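Local coordinates for protein putative hydrolase (PDB 3LHO) that probably acts as an iron-dependent dioxygenase of the 2-oxoadipate dioxygenase/decarboxylase family, holding a nickel ion at its metal site in this crystal, at residues L13-D16 and Y17-M20; H113-I116 and D117-D120; E177-E180 and D181-A185. One frame throughout, in Å; residues are numbered along the deposited sequence.

Contact 1: residues L13-D16 and Y17-M20; sequences LWQD and YIKM
The indole of W14 carries I18 on one face and meets the ring of Y17 obliquely, so one aromatic side chain serves both neighbours one turn further along helix 6-20. I18 comes in at about a right angle and sets its CG2 methyl over the six-membered ring, 3.7 Å from the ring centroid and 25° off the normal, a CH-pi contact shifted toward the rim where CG2 lies 3.4 Å from W14 CE2. With chi1 of I18 at 63°, CG1 sits between the backbone N and the carbonyl carbon; this turns CG2 to the indole and leaves CD1 to run alongside the bent Q15 chain, 3.5 Å from Q15 OE1. Y17 approaches the other end of the six-membered ring, its CD2 lying 3.7 Å from W14 CE3. The two ring planes are inclined at 44° with centroids 5.6 Å apart. Beneath the side chains, Y17 N to L13 O and I18 N to W14 O are the i to i+4 bonds of the helix. Further along, the K19 N to D16 O bond is weak.

On a more polar side, D16 OD2 forms a salt bridge with R162; a water accepts from K19 NZ, but its link to D16 OD1 is doubtful, being too short. Y17 OH is bonded to F233 O, which pins the far end of its ring. F166 meets the indole edge-to-face, and A24 and A25 of helix 22-32 pack against W14, Y17 and I18. This is i to i+3 and i+4 packing along an amphipathic helix, whose Y17 also touches the metal ligand H165 and lies about 9 Å from the nickel ion.

Contact 2: residues H113-I116 and D117-D120; sequences HGLI and DQVD
Q118 folds its side chain back along the last turn of helix 106-116, its CB and CG overlapping the carbonyls of L115 and G114. The chain is extended beyond CG; chi1 of -64° turns CG back over the last helical turn, and its NE2 donates to G114 O at 3.0 Å. The N-H points almost straight at the oxygen (172°), and that oxygen lies in the plane of the Q118 amide; relative to the G114 carbonyl, however, the donor stands 38° above the plane. The other end of the amide is used as well, since Q118 OE1 accepts from D137 N further along the same loop, so both ends hold its rotation. Here the helix runs out in a type I beta turn from I116 to V119, closed by V119 N donating to I116 O at 3.0 Å. One step earlier Q118 N reaches L115 O, an i to i+3 bond, whereas D117 N still makes the helical i to i+4 bond to H113 O. The carboxylate of D117 lies back beside H113, where a water 2.9 Å from D117 OD1 and 2.8 Å from H113 ND1 links the two side chains. On the buried side V119 turns toward the helix, and its CG2 rests 4.2 Å from I116 CD1. K51 NZ bonds both I116 O and V119 O, while W136 packs against L115, Q118 and V119.

Contact 3: residues E177-E180 and D181-A185; sequences ERIE and DVNQA
The charged contact joins R178 to D181: R178 NE donates to D181 OD2 at 3.2 Å, and the NH2 to D181 OD1 bond, at 3.5 Å, is weak. D181 OD2 sits at the guanidinium edge, near its plane, but the guanidinium and carboxylate planes are 61° apart, and NE reaches OD2 from 43° above the carboxylate plane. A bend at chi3 (-47°) swings the guanidinium back over the helix start, where E180 CB lies over one of its faces. E180 OE1 adds a long salt bridge to R178 NH1, through charge alone.

Backbone bonds form the second group. R178 is the N-cap residue of helix 179-188, and its carbonyl accepts V182 N at 3.2 Å and, weakly, D181 N. The next turn follows with N183 N to I179 O and Q184 N to E180 O.

Apolar and amide groups face the protein: I179 packs on strand 208-212, V182 on F176, and N183 OD1 is bonded to S211 OG. The acids E180 and D181, gathered in the first turn, would suit the positive N-terminal end of the helix dipole, with R178 probably easing the repulsion between them.

How the contacts relate
All three are local contacts within or at an end of a helix, in sequence order: contact 1 on helix 6-20, contact 2 where helix 106-116 ends, contact 3 where helix 179-188 begins. Contacts 2 and 3 lie on opposite sides of the chain's centre, their own centres about 43 Å apart; contact 1, the most central, has its centre about 23 Å from contact 2 and 24 Å from contact 3. Through F166 and H165 contact 1 packs on strand 165-169 of the seven-stranded sheet, one of whose two outermost strands, 208-212, touches I179 and E180 of contact 3. Contact 1 thus lies beside the metal-bearing middle of the sheet (H41, H165, E235), while contacts 2 and 3 are peripheral.

Contact 1: residues L13-D16 and Y17-M20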
ATOM      1  N   LEU A  13      -7.265   7.766  -5.732  1.00 16.95           N
ATOM      2  CA  LEU A  13      -6.659   6.966  -4.699  1.00 16.23           C
ATOM      3  C   LEU A  13      -5.860   7.820  -3.707  1.00 16.00           C
ATOM      4  O   LEU A  13      -5.891   7.586  -2.495  1.00 16.93           O
ATOM      5  CB  LEU A  13      -5.744   5.883  -5.311  1.00 18.22           C
ATOM      6  CG  LEU A  13      -5.266   4.735  -4.435  1.00 27.32           C
ATOM      7  CD1 LEU A  13      -6.385   3.694  -4.101  1.00 18.86           C
ATOM      8  CD2 LEU A  13      -4.072   4.018  -5.099  1.00 27.18           C
ATOM      9  N   TRP A  14      -5.103   8.761  -4.238  1.00 13.31           N
ATOM     10  CA  TRP A  14      -4.329   9.699  -3.420  1.00 16.13           C
ATOM     11  C   TRP A  14      -5.217  10.592  -2.567  1.00 16.61           C
ATOM     12  O   TRP A  14      -4.943  10.791  -1.389  1.00 19.80           O
ATOM     13  CB  TRP A  14      -3.440  10.536  -4.332  1.00 17.09           C
ATOM     14  CG  TRP A  14      -2.663  11.644  -3.641  1.00 20.79           C
ATOM     15  CD1 TRP A  14      -2.987  12.977  -3.617  1.00 18.40           C
ATOM     16  CD2 TRP A  14      -1.441  11.508  -2.905  1.00 16.11           C
ATOM     17  NE1 TRP A  14      -2.038  13.680  -2.889  1.00 15.11           N
ATOM     18  CE2 TRP A  14      -1.082  12.801  -2.437  1.00 17.85           C
ATOM     19  CE3 TRP A  14      -0.616  10.427  -2.589  1.00 17.55           C
ATOM     20  CZ2 TRP A  14       0.077  13.039  -1.691  1.00 12.19           C
ATOM     21  CZ3 TRP A  14       0.533  10.665  -1.843  1.00 17.04           C
ATOM     22  CH2 TRP A  14       0.869  11.957  -1.399  1.00 20.30           C
ATOM     23  N   GLN A  15      -6.289  11.114  -3.136  1.00 17.77           N
ATOM     24  CA  GLN A  15      -7.208  11.967  -2.329  1.00 19.83           C
ATOM     25  C   GLN A  15      -7.757  11.215  -1.107  1.00 18.48           C
ATOM     26  O   GLN A  15      -7.854  11.769  -0.005  1.00 18.21           O
ATOM     27  CB  GLN A  15      -8.375  12.558  -3.150  1.00 18.94           C
ATOM     28  CG  GLN A  15      -7.961  13.760  -4.062  1.00 30.73           C
ATOM     29  CD  GLN A  15      -7.150  14.868  -3.315  1.00 39.79           C
ATOM     30  OE1 GLN A  15      -7.430  15.190  -2.150  1.00 42.85           O
ATOM     31  NE2 GLN A  15      -6.154  15.443  -3.993  1.00 35.10           N
ATOM     32  N   ASP A  16      -8.079   9.946  -1.311  1.00 18.47           N
ATOM     33  CA  ASP A  16      -8.540   9.088  -0.243  1.00 16.34           C
ATOM     34  C   ASP A  16      -7.456   8.762   0.774  1.00 17.87           C
ATOM     35  O   ASP A  16      -7.702   8.833   1.984  1.00 16.89           O
ATOM     36  CB  ASP A  16      -9.172   7.818  -0.784  1.00 17.41           C
ATOM     37  CG  ASP A  16      -9.570   6.906   0.318  1.00 21.31           C
ATOM     38  OD1 ASP A  16     -10.564   7.169   0.973  1.00 18.60           O
ATOM     39  OD2 ASP A  16      -8.826   5.960   0.635  1.00 17.82           O
ATOM     40  N   TYR A  17      -6.275   8.407   0.272  1.00 17.63           N
ATOM     41  CA  TYR A  17      -5.116   8.100   1.094  1.00 17.32           C
ATOM     42  C   TYR A  17      -4.662   9.209   2.036  1.00 18.63           C
ATOM     43  O   TYR A  17      -4.315   8.924   3.198  1.00 18.90           O
ATOM     44  CB  TYR A  17      -3.973   7.752   0.143  1.00 15.92           C
ATOM     45  CG  TYR A  17      -2.569   7.555   0.733  1.00 18.56           C
ATOM     46  CD1 TYR A  17      -2.269   6.431   1.506  1.00 18.14           C
ATOM     47  CD2 TYR A  17      -1.548   8.435   0.412  1.00 15.40           C
ATOM     48  CE1 TYR A  17      -0.979   6.201   2.000  1.00 16.38           C
ATOM     49  CE2 TYR A  17      -0.231   8.231   0.887  1.00 17.76           C
ATOM     50  CZ  TYR A  17       0.045   7.129   1.687  1.00 16.23           C
ATOM     51  OH  TYR A  17       1.337   6.919   2.104  1.00 17.06           O
ATOM     52  N   ILE A  18      -4.631  10.448   1.539  1.00 16.95           N
ATOM     53  CA  ILE A  18      -4.174  11.581   2.362  1.00 19.45           C
ATOM     54  C   ILE A  18      -5.145  11.915   3.499  1.00 19.29           C
ATOM     55  O   ILE A  18      -4.739  12.504   4.489  1.00 18.59           O
ATOM     56  CB  ILE A  18      -3.819  12.886   1.543  1.00 17.32           C
ATOM     57  CG1 ILE A  18      -5.034  13.459   0.805  1.00 21.14           C
ATOM     58  CG2 ILE A  18      -2.637  12.653   0.597  1.00 17.74           C
ATOM     59  CD1 ILE A  18      -4.742  14.835   0.112  1.00 22.45           C
ATOM     60  N   LYS A  19      -6.407  11.508   3.385  1.00 19.62           N
ATOM     61  CA  LYS A  19      -7.327  11.616   4.483  1.00 20.97           C
ATOM     62  C   LYS A  19      -6.873  10.796   5.675  1.00 20.44           C
ATOM     63  O   LYS A  19      -7.070  11.223   6.796  1.00 23.20           O
ATOM     64  CB  LYS A  19      -8.750  11.205   4.090  1.00 20.87           C
ATOM     65  CG  LYS A  19      -9.374  12.063   3.025  1.00 23.62           C
ATOM     66  CD  LYS A  19     -10.734  11.476   2.612  1.00 28.06           C
ATOM     67  CE  LYS A  19     -11.342  12.234   1.467  1.00 37.70           C
ATOM     68  NZ  LYS A  19     -12.602  11.553   1.054  1.00 39.83           N
HETATM   69  N   MSE A  20      -6.306   9.612   5.430  1.00 20.31           N
HETATM   70  CA  MSE A  20      -5.747   8.766   6.465  1.00 21.78           C
HETATM   71  C   MSE A  20      -4.347   9.221   6.814  1.00 21.13           C
HETATM   72  O   MSE A  20      -3.905   8.972   7.927  1.00 18.98           O
HETATM   73  CB  MSE A  20      -5.574   7.315   5.982  1.00 23.41           C
HETATM   74  CG  MSE A  20      -6.847   6.547   5.900  1.00 27.21           C
HETATM   75 SE   MSE A  20      -6.453   4.789   5.369  0.75 21.16          SE
HETATM   76  CE  MSE A  20      -5.952   5.104   3.533  1.00 17.35           C
TER
HETATM   77  O   HOH W   1     -12.089   8.906   0.192  1.00 33.68           O

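Contact 2: residues H113-I116 and D117-D120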
ATOM      1  N   HIS A 113     -14.116 -14.342   6.687  1.00 16.66           N
ATOM      2  CA  HIS A 113     -15.230 -14.636   5.766  1.00 20.17           C
ATOM      3  C   HIS A 113     -16.461 -13.843   6.091  1.00 18.48           C
ATOM      4  O   HIS A 113     -17.165 -13.374   5.187  1.00 23.10           O
ATOM      5  CB  HIS A 113     -15.565 -16.111   5.701  1.00 19.65           C
ATOM      6  CG  HIS A 113     -14.654 -16.867   4.816  1.00 21.03           C
ATOM      7  ND1 HIS A 113     -14.805 -16.887   3.446  1.00 22.17           N
ATOM      8  CD2 HIS A 113     -13.552 -17.595   5.093  1.00 22.08           C
ATOM      9  CE1 HIS A 113     -13.849 -17.633   2.921  1.00 18.35           C
ATOM     10  NE2 HIS A 113     -13.059 -18.049   3.897  1.00 23.16           N
ATOM     11  N   GLY A 114     -16.706 -13.628   7.376  1.00 20.76           N
ATOM     12  CA  GLY A 114     -17.844 -12.863   7.807  1.00 18.18           C
ATOM     13  C   GLY A 114     -17.835 -11.420   7.376  1.00 23.37           C
ATOM     14  O   GLY A 114     -18.900 -10.827   7.125  1.00 20.02           O
ATOM     15  N   LEU A 115     -16.639 -10.827   7.301  1.00 22.11           N
ATOM     16  CA  LEU A 115     -16.519  -9.441   6.832  1.00 19.81           C
ATOM     17  C   LEU A 115     -16.727  -9.385   5.323  1.00 19.47           C
ATOM     18  O   LEU A 115     -17.433  -8.536   4.827  1.00 17.33           O
ATOM     19  CB  LEU A 115     -15.136  -8.881   7.199  1.00 21.19           C
ATOM     20  CG  LEU A 115     -14.667  -9.003   8.679  1.00 19.52           C
ATOM     21  CD1 LEU A 115     -13.327  -8.328   8.863  1.00 21.32           C
ATOM     22  CD2 LEU A 115     -15.649  -8.413   9.666  1.00 20.82           C
ATOM     23  N   ILE A 116     -16.095 -10.295   4.600  1.00 18.53           N
ATOM     24  CA  ILE A 116     -16.166 -10.264   3.130  1.00 21.41           C
ATOM     25  C   ILE A 116     -17.544 -10.665   2.613  1.00 18.66           C
ATOM     26  O   ILE A 116     -17.946 -10.217   1.565  1.00 21.11           O
ATOM     27  CB  ILE A 116     -15.067 -11.105   2.502  1.00 19.71           C
ATOM     28  CG1 ILE A 116     -13.677 -10.599   2.979  1.00 20.93           C
ATOM     29  CG2 ILE A 116     -15.168 -11.087   0.953  1.00 14.78           C
ATOM     30  CD1 ILE A 116     -13.442  -9.132   2.671  1.00 18.99           C
ATOM     31  N   ASP A 117     -18.293 -11.463   3.386  1.00 17.70           N
ATOM     32  CA  ASP A 117     -19.663 -11.795   3.033  1.00 19.07           C
ATOM     33  C   ASP A 117     -20.444 -10.527   2.960  1.00 18.61           C
ATOM     34  O   ASP A 117     -21.443 -10.466   2.259  1.00 21.06           O
ATOM     35  CB  ASP A 117     -20.337 -12.703   4.067  1.00 20.41           C
ATOM     36  CG  ASP A 117     -19.904 -14.128   3.962  1.00 22.87           C
ATOM     37  OD1 ASP A 117     -19.205 -14.480   2.997  1.00 32.38           O
ATOM     38  OD2 ASP A 117     -20.229 -14.886   4.900  1.00 28.36           O
ATOM     39  N   GLN A 118     -20.031  -9.491   3.663  1.00 17.18           N
ATOM     40  CA  GLN A 118     -20.823  -8.237   3.612  1.00 16.21           C
ATOM     41  C   GLN A 118     -20.546  -7.335   2.409  1.00 20.13           C
ATOM     42  O   GLN A 118     -21.302  -6.362   2.159  1.00 19.62           O
ATOM     43  CB  GLN A 118     -20.641  -7.446   4.900  1.00 19.28           C
ATOM     44  CG  GLN A 118     -21.172  -8.160   6.139  1.00 18.27           C
ATOM     45  CD  GLN A 118     -20.702  -7.502   7.435  1.00 24.60           C
ATOM     46  OE1 GLN A 118     -21.090  -6.376   7.745  1.00 19.78           O
ATOM     47  NE2 GLN A 118     -19.874  -8.216   8.211  1.00 24.19           N
ATOM     48  N   VAL A 119     -19.473  -7.629   1.681  1.00 17.38           N
ATOM     49  CA  VAL A 119     -19.131  -6.905   0.455  1.00 17.18           C
ATOM     50  C   VAL A 119     -20.121  -7.269  -0.674  1.00 17.63           C
ATOM     51  O   VAL A 119     -20.245  -8.428  -1.062  1.00 17.31           O
ATOM     52  CB  VAL A 119     -17.710  -7.231  -0.024  1.00 18.44           C
ATOM     53  CG1 VAL A 119     -17.410  -6.505  -1.370  1.00 16.28           C
ATOM     54  CG2 VAL A 119     -16.657  -6.874   1.056  1.00 16.02           C
ATOM     55  N   ASP A 120     -20.844  -6.271  -1.164  1.00 17.34           N
ATOM     56  CA  ASP A 120     -21.617  -6.425  -2.385  1.00 17.29           C
ATOM     57  C   ASP A 120     -20.741  -6.686  -3.596  1.00 13.84           C
ATOM     58  O   ASP A 120     -19.869  -5.869  -3.950  1.00 14.32           O
ATOM     59  CB  ASP A 120     -22.443  -5.155  -2.622  1.00 17.53           C
ATOM     60  CG  ASP A 120     -23.343  -5.255  -3.847  1.00 22.06           C
ATOM     61  OD1 ASP A 120     -23.373  -6.308  -4.522  1.00 18.08           O
ATOM     62  OD2 ASP A 120     -24.030  -4.258  -4.123  1.00 21.63           O
TER
HETATM   63  O   HOH W   2     -16.364 -14.810   2.493  1.00 23.87           O

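Contact 3: residues E177-E180 and D181-A185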
ATOM      1  N   GLU A 177      19.864  13.075  -4.516  1.00 18.13           N
ATOM      2  CA  GLU A 177      20.489  11.881  -5.044  1.00 16.26           C
ATOM      3  C   GLU A 177      20.289  10.667  -4.126  1.00 18.87           C
ATOM      4  O   GLU A 177      19.965   9.563  -4.592  1.00 18.73           O
ATOM      5  CB  GLU A 177      21.975  12.140  -5.203  1.00 18.49           C
ATOM      6  CG  GLU A 177      22.743  10.925  -5.680  1.00 19.90           C
ATOM      7  CD  GLU A 177      24.205  11.254  -5.935  1.00 22.51           C
ATOM      8  OE1 GLU A 177      24.561  12.442  -5.960  1.00 32.13           O
ATOM      9  OE2 GLU A 177      24.984  10.315  -6.119  1.00 28.83           O
ATOM     10  N   ARG A 178      20.482  10.868  -2.820  1.00 15.52           N
ATOM     11  CA  ARG A 178      20.579   9.758  -1.887  1.00 20.21           C
ATOM     12  C   ARG A 178      19.399   9.734  -0.950  1.00 19.81           C
ATOM     13  O   ARG A 178      18.922  10.792  -0.504  1.00 19.38           O
ATOM     14  CB  ARG A 178      21.873   9.853  -1.059  1.00 22.02           C
ATOM     15  CG  ARG A 178      23.192   9.884  -1.877  1.00 28.36           C
ATOM     16  CD  ARG A 178      24.443   9.734  -0.960  1.00 31.05           C
ATOM     17  NE  ARG A 178      24.353  10.626   0.204  1.00 45.57           N
ATOM     18  CZ  ARG A 178      24.739  10.339   1.459  1.00 52.28           C
ATOM     19  NH1 ARG A 178      25.268   9.156   1.792  1.00 47.54           N
ATOM     20  NH2 ARG A 178      24.579  11.256   2.413  1.00 51.34           N
ATOM     21  N   ILE A 179      18.948   8.520  -0.620  1.00 20.64           N
ATOM     22  CA  ILE A 179      17.878   8.321   0.370  1.00 21.62           C
ATOM     23  C   ILE A 179      18.239   9.003   1.714  1.00 21.29           C
ATOM     24  O   ILE A 179      17.378   9.639   2.353  1.00 19.30           O
ATOM     25  CB  ILE A 179      17.490   6.779   0.547  1.00 20.98           C
ATOM     26  CG1 ILE A 179      16.207   6.641   1.381  1.00 22.47           C
ATOM     27  CG2 ILE A 179      18.641   5.952   1.185  1.00 19.35           C
ATOM     28  CD1 ILE A 179      15.411   5.348   1.181  1.00 15.95           C
ATOM     29  N   GLU A 180      19.510   8.911   2.114  1.00 22.21           N
ATOM     30  CA  GLU A 180      19.982   9.582   3.338  1.00 24.08           C
ATOM     31  C   GLU A 180      19.705  11.080   3.309  1.00 23.71           C
ATOM     32  O   GLU A 180      19.382  11.664   4.320  1.00 22.51           O
ATOM     33  CB  GLU A 180      21.470   9.337   3.614  1.00 25.42           C
ATOM     34  CG  GLU A 180      21.808   7.871   3.871  1.00 26.96           C
ATOM     35  CD  GLU A 180      22.021   7.063   2.587  1.00 31.83           C
ATOM     36  OE1 GLU A 180      21.782   7.576   1.464  1.00 29.47           O
ATOM     37  OE2 GLU A 180      22.422   5.896   2.701  1.00 34.18           O
ATOM     38  N   ASP A 181      19.830  11.700   2.141  1.00 22.10           N
ATOM     39  CA  ASP A 181      19.607  13.130   2.039  1.00 21.12           C
ATOM     40  C   ASP A 181      18.129  13.452   2.087  1.00 18.81           C
ATOM     41  O   ASP A 181      17.735  14.449   2.669  1.00 20.98           O
ATOM     42  CB  ASP A 181      20.246  13.675   0.765  1.00 22.88           C
ATOM     43  CG  ASP A 181      21.759  13.541   0.788  1.00 25.79           C
ATOM     44  OD1 ASP A 181      22.353  13.856   1.839  1.00 35.16           O
ATOM     45  OD2 ASP A 181      22.339  13.091  -0.213  1.00 34.51           O
ATOM     46  N   VAL A 182      17.299  12.607   1.495  1.00 17.56           N
ATOM     47  CA  VAL A 182      15.829  12.800   1.616  1.00 15.93           C
ATOM     48  C   VAL A 182      15.414  12.665   3.079  1.00 16.97           C
ATOM     49  O   VAL A 182      14.633  13.463   3.609  1.00 17.30           O
ATOM     50  CB  VAL A 182      15.059  11.775   0.766  1.00 17.67           C
ATOM     51  CG1 VAL A 182      13.530  11.875   1.008  1.00 16.35           C
ATOM     52  CG2 VAL A 182      15.416  11.976  -0.724  1.00 18.88           C
ATOM     53  N   ASN A 183      15.932  11.633   3.730  1.00 16.71           N
ATOM     54  CA  ASN A 183      15.628  11.382   5.142  1.00 18.44           C
ATOM     55  C   ASN A 183      16.013  12.563   6.016  1.00 21.27           C
ATOM     56  O   ASN A 183      15.261  12.937   6.933  1.00 22.07           O
ATOM     57  CB  ASN A 183      16.311  10.088   5.627  1.00 17.65           C
ATOM     58  CG  ASN A 183      15.584   8.831   5.169  1.00 21.62           C
ATOM     59  OD1 ASN A 183      14.502   8.909   4.565  1.00 19.69           O
ATOM     60  ND2 ASN A 183      16.158   7.653   5.470  1.00 20.56           N
ATOM     61  N   GLN A 184      17.150  13.182   5.713  1.00 22.63           N
ATOM     62  CA  GLN A 184      17.610  14.322   6.501  1.00 24.93           C
ATOM     63  C   GLN A 184      16.664  15.514   6.314  1.00 24.98           C
ATOM     64  O   GLN A 184      16.298  16.150   7.296  1.00 25.38           O
ATOM     65  CB  GLN A 184      19.065  14.681   6.170  1.00 25.47           C
ATOM     66  CG  GLN A 184      19.743  15.648   7.154  1.00 32.95           C
ATOM     67  CD  GLN A 184      19.611  15.197   8.611  1.00 34.43           C
ATOM     68  OE1 GLN A 184      19.811  14.023   8.938  1.00 45.26           O
ATOM     69  NE2 GLN A 184      19.222  16.120   9.479  1.00 51.90           N
ATOM     70  N   ALA A 185      16.230  15.782   5.078  1.00 24.02           N
ATOM     71  CA  ALA A 185      15.281  16.882   4.798  1.00 23.60           C
ATOM     72  C   ALA A 185      13.950  16.668   5.523  1.00 24.58           C
ATOM     73  O   ALA A 185      13.291  17.620   5.952  1.00 24.34           O
ATOM     74  CB  ALA A 185      15.023  17.027   3.283  1.00 22.01           C
TER
HETATM   75  O   HOH W   3      21.243  13.735  -2.278  1.00 23.53           O